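Side-chain contact in 6-aminohexanoate-dimer hydrolase (Bacillus anthracis, PDB 4GB7), which probably hydrolyses the amide bond of the 6-aminohexanoate dimer, as a member of the beta-lactamase-like serine hydrolases: residues N67-N72 against E271-R276. Sequence-based numbering, arbitrary orientation.
Sequences NDVKNN and ENVSER
The flat peptide carbonyl of Lys70 receives the hydroxyl of Ser274: OG donates to Lys70 O over 2.7 Å, at a C=O...donor angle of 123° and tilted 17° from the carbonyl plane. Ser274 holds OG anti to its backbone N (chi1 179°), which carries the hydroxyl off the helix to the Lys70 carbonyl. Ser274 CB packs on the same backbone, 3.6 Å from Lys70 O, and Lys70 CB lies 3.6 Å from Ser274 OG; beyond CB the lysine chain turns away. The apolar half is Val69 against Val273. Their side chains cross at an angle, CG1 of Val69 to CG1 of Val273 at 3.7 Å, and the same Val69 methyl sits over the helix backbone, 3.9 Å from Ser274 N. Tyr289 of the adjoining strand touches both valines, and Val273 goes on to Ile149 of helix 143-155. On another side of the helix, Arg276 NE donates to Asn272 OD1 at 3.2 Å, in the amide's carbonyl plane and on a lone pair, with the acceptor somewhat out of the guanidinium plane, while NH1 forms a salt bridge with Glu156. Asn272 ND2 also bonds Thr265 OG1 and the backbone O of Ser268; with both ends of the amide engaged, its rotation is probably fixed. Taken together, this is helix-on-sheet packing within a beta-lactamase-type fold: helix 269-278 lies against edge strand 66-69 of a small antiparallel sheet, and the serine hydroxyl ties the helix to the chain just after that strand.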
ATOM      1  N   ASN A  67      10.274 -11.346   6.465  1.00 21.61           N
ATOM      2  CA  ASN A  67       9.431 -12.420   6.916  1.00 20.49           C
ATOM      3  C   ASN A  67       8.542 -12.825   5.770  1.00 17.64           C
ATOM      4  O   ASN A  67       7.828 -11.983   5.193  1.00 16.80           O
ATOM      5  CB  ASN A  67       8.496 -11.973   8.032  1.00 20.62           C
ATOM      6  CG  ASN A  67       9.197 -11.684   9.307  1.00 20.10           C
ATOM      7  OD1 ASN A  67      10.369 -11.994   9.478  1.00 20.03           O
ATOM      8  ND2 ASN A  67       8.447 -11.121  10.268  1.00 19.63           N
ATOM      9  N   ASP A  68       8.581 -14.101   5.439  1.00 21.25           N
ATOM     10  CA  ASP A  68       7.766 -14.610   4.340  1.00 20.57           C
ATOM     11  C   ASP A  68       6.272 -14.577   4.649  1.00 18.98           C
ATOM     12  O   ASP A  68       5.844 -14.889   5.793  1.00 18.92           O
ATOM     13  CB  ASP A  68       8.161 -16.038   3.994  1.00 23.41           C
ATOM     14  CG  ASP A  68       9.469 -16.151   3.278  1.00 30.63           C
ATOM     15  OD1 ASP A  68       9.943 -15.219   2.606  1.00 31.01           O
ATOM     16  OD2 ASP A  68      10.006 -17.272   3.367  1.00 38.38           O
ATOM     17  N   VAL A  69       5.481 -14.273   3.619  1.00 21.10           N
ATOM     18  CA  VAL A  69       4.014 -14.367   3.645  1.00 19.03           C
ATOM     19  C   VAL A  69       3.620 -15.455   2.654  1.00 18.58           C
ATOM     20  O   VAL A  69       3.614 -15.254   1.457  1.00 20.21           O
ATOM     21  CB  VAL A  69       3.392 -13.024   3.260  1.00 17.72           C
ATOM     22  CG1 VAL A  69       1.867 -13.109   3.152  1.00 18.59           C
ATOM     23  CG2 VAL A  69       3.898 -11.942   4.205  1.00 19.33           C
ATOM     24  N   LYS A  70       3.328 -16.635   3.172  1.00 19.94           N
ATOM     25  CA  LYS A  70       3.151 -17.818   2.332  1.00 19.98           C
ATOM     26  C   LYS A  70       1.812 -17.868   1.615  1.00 17.58           C
ATOM     27  O   LYS A  70       0.750 -17.572   2.202  1.00 19.33           O
ATOM     28  CB  LYS A  70       3.298 -19.089   3.166  1.00 19.84           C
ATOM     29  CG  LYS A  70       4.712 -19.356   3.642  1.00 26.80           C
ATOM     30  CD  LYS A  70       4.840 -20.680   4.369  1.00 30.60           C
ATOM     31  CE  LYS A  70       4.193 -20.701   5.756  1.00 46.35           C
ATOM     32  NZ  LYS A  70       4.098 -22.074   6.379  1.00 49.73           N
ATOM     33  N   ASN A  71       1.850 -18.283   0.354  1.00 18.69           N
ATOM     34  CA  ASN A  71       0.613 -18.675  -0.333  1.00 18.15           C
ATOM     35  C   ASN A  71       0.296 -20.138   0.010  1.00 19.63           C
ATOM     36  O   ASN A  71       0.905 -20.690   0.935  1.00 22.62           O
ATOM     37  CB  ASN A  71       0.725 -18.482  -1.847  1.00 18.10           C
ATOM     38  CG  ASN A  71       1.580 -19.530  -2.509  1.00 19.74           C
ATOM     39  OD1 ASN A  71       2.482 -20.064  -1.896  1.00 20.85           O
ATOM     40  ND2 ASN A  71       1.354 -19.757  -3.799  1.00 20.87           N
ATOM     41  N   ASN A  72      -0.694 -20.713  -0.689  1.00 21.79           N
ATOM     42  CA  ASN A  72      -0.926 -22.163  -0.721  1.00 22.94           C
ATOM     43  C   ASN A  72      -0.564 -22.722  -2.078  1.00 21.95           C
ATOM     44  O   ASN A  72      -1.364 -22.626  -3.030  1.00 22.76           O
ATOM     45  CB  ASN A  72      -2.356 -22.516  -0.420  1.00 24.70           C
ATOM     46  CG  ASN A  72      -2.561 -24.025  -0.293  1.00 25.65           C
ATOM     47  OD1 ASN A  72      -1.743 -24.836  -0.786  1.00 26.63           O
ATOM     48  ND2 ASN A  72      -3.593 -24.408   0.408  1.00 26.53           N
ATOM     49  N   GLU A 271       2.474 -13.824   9.359  1.00 19.08           N
ATOM     50  CA  GLU A 271       1.678 -15.043   9.565  1.00 20.26           C
ATOM     51  C   GLU A 271       0.190 -14.758   9.491  1.00 20.62           C
ATOM     52  O   GLU A 271      -0.581 -15.542   8.902  1.00 21.47           O
ATOM     53  CB  GLU A 271       2.036 -15.673  10.894  1.00 22.51           C
ATOM     54  CG  GLU A 271       3.388 -16.349  10.860  1.00 28.04           C
ATOM     55  CD  GLU A 271       4.042 -16.588  12.238  1.00 35.51           C
ATOM     56  OE1 GLU A 271       3.576 -16.132  13.354  1.00 34.96           O
ATOM     57  OE2 GLU A 271       5.082 -17.268  12.198  1.00 40.69           O
ATOM     58  N   ASN A 272      -0.223 -13.626  10.078  1.00 18.70           N
ATOM     59  CA  ASN A 272      -1.598 -13.174   9.976  1.00 20.91           C
ATOM     60  C   ASN A 272      -2.008 -12.945   8.532  1.00 18.20           C
ATOM     61  O   ASN A 272      -3.078 -13.381   8.101  1.00 17.82           O
ATOM     62  CB  ASN A 272      -1.834 -11.912  10.836  1.00 19.89           C
ATOM     63  CG  ASN A 272      -2.166 -12.240  12.271  1.00 20.96           C
ATOM     64  OD1 ASN A 272      -3.302 -12.640  12.527  1.00 23.12           O
ATOM     65  ND2 ASN A 272      -1.205 -12.076  13.211  1.00 20.38           N
ATOM     66  N   VAL A 273      -1.190 -12.236   7.764  1.00 18.43           N
ATOM     67  CA  VAL A 273      -1.562 -11.966   6.402  1.00 19.95           C
ATOM     68  C   VAL A 273      -1.627 -13.258   5.600  1.00 17.42           C
ATOM     69  O   VAL A 273      -2.540 -13.448   4.771  1.00 18.04           O
ATOM     70  CB  VAL A 273      -0.608 -10.934   5.725  1.00 18.10           C
ATOM     71  CG1 VAL A 273      -0.894 -10.841   4.222  1.00 18.77           C
ATOM     72  CG2 VAL A 273      -0.721  -9.581   6.401  1.00 17.05           C
ATOM     73  N   SER A 274      -0.690 -14.162   5.843  1.00 16.97           N
ATOM     74  CA  SER A 274      -0.691 -15.472   5.168  1.00 18.34           C
ATOM     75  C   SER A 274      -1.912 -16.310   5.508  1.00 17.76           C
ATOM     76  O   SER A 274      -2.612 -16.776   4.632  1.00 20.29           O
ATOM     77  CB  SER A 274       0.568 -16.295   5.518  1.00 19.94           C
ATOM     78  OG  SER A 274       0.521 -17.569   4.874  1.00 21.35           O
ATOM     79  N   GLU A 275      -2.194 -16.459   6.793  1.00 17.89           N
ATOM     80  CA  GLU A 275      -3.295 -17.318   7.207  1.00 20.11           C
ATOM     81  C   GLU A 275      -4.663 -16.760   6.779  1.00 19.46           C
ATOM     82  O   GLU A 275      -5.576 -17.461   6.345  1.00 20.90           O
ATOM     83  CB  GLU A 275      -3.234 -17.506   8.727  1.00 21.00           C
ATOM     84  CG  GLU A 275      -2.049 -18.369   9.140  1.00 26.32           C
ATOM     85  CD  GLU A 275      -1.900 -18.575  10.620  1.00 29.90           C
ATOM     86  OE1 GLU A 275      -2.764 -18.153  11.376  1.00 33.66           O
ATOM     87  OE2 GLU A 275      -0.931 -19.223  11.016  1.00 43.20           O
ATOM     88  N   ARG A 276      -4.805 -15.448   6.889  1.00 20.68           N
ATOM     89  CA  ARG A 276      -6.098 -14.825   6.654  1.00 17.97           C
ATOM     90  C   ARG A 276      -6.383 -14.496   5.197  1.00 18.10           C
ATOM     91  O   ARG A 276      -7.557 -14.408   4.795  1.00 19.62           O
ATOM     92  CB  ARG A 276      -6.207 -13.578   7.508  1.00 20.27           C
ATOM     93  CG  ARG A 276      -6.278 -13.857   8.994  1.00 19.73           C
ATOM     94  CD  ARG A 276      -6.006 -12.613   9.815  1.00 23.13           C
ATOM     95  NE  ARG A 276      -6.178 -12.876  11.247  1.00 23.37           N
ATOM     96  CZ  ARG A 276      -7.353 -12.859  11.886  1.00 28.54           C
ATOM     97  NH1 ARG A 276      -8.496 -12.526  11.258  1.00 27.04           N
ATOM     98  NH2 ARG A 276      -7.389 -13.140  13.190  1.00 34.80           N
TER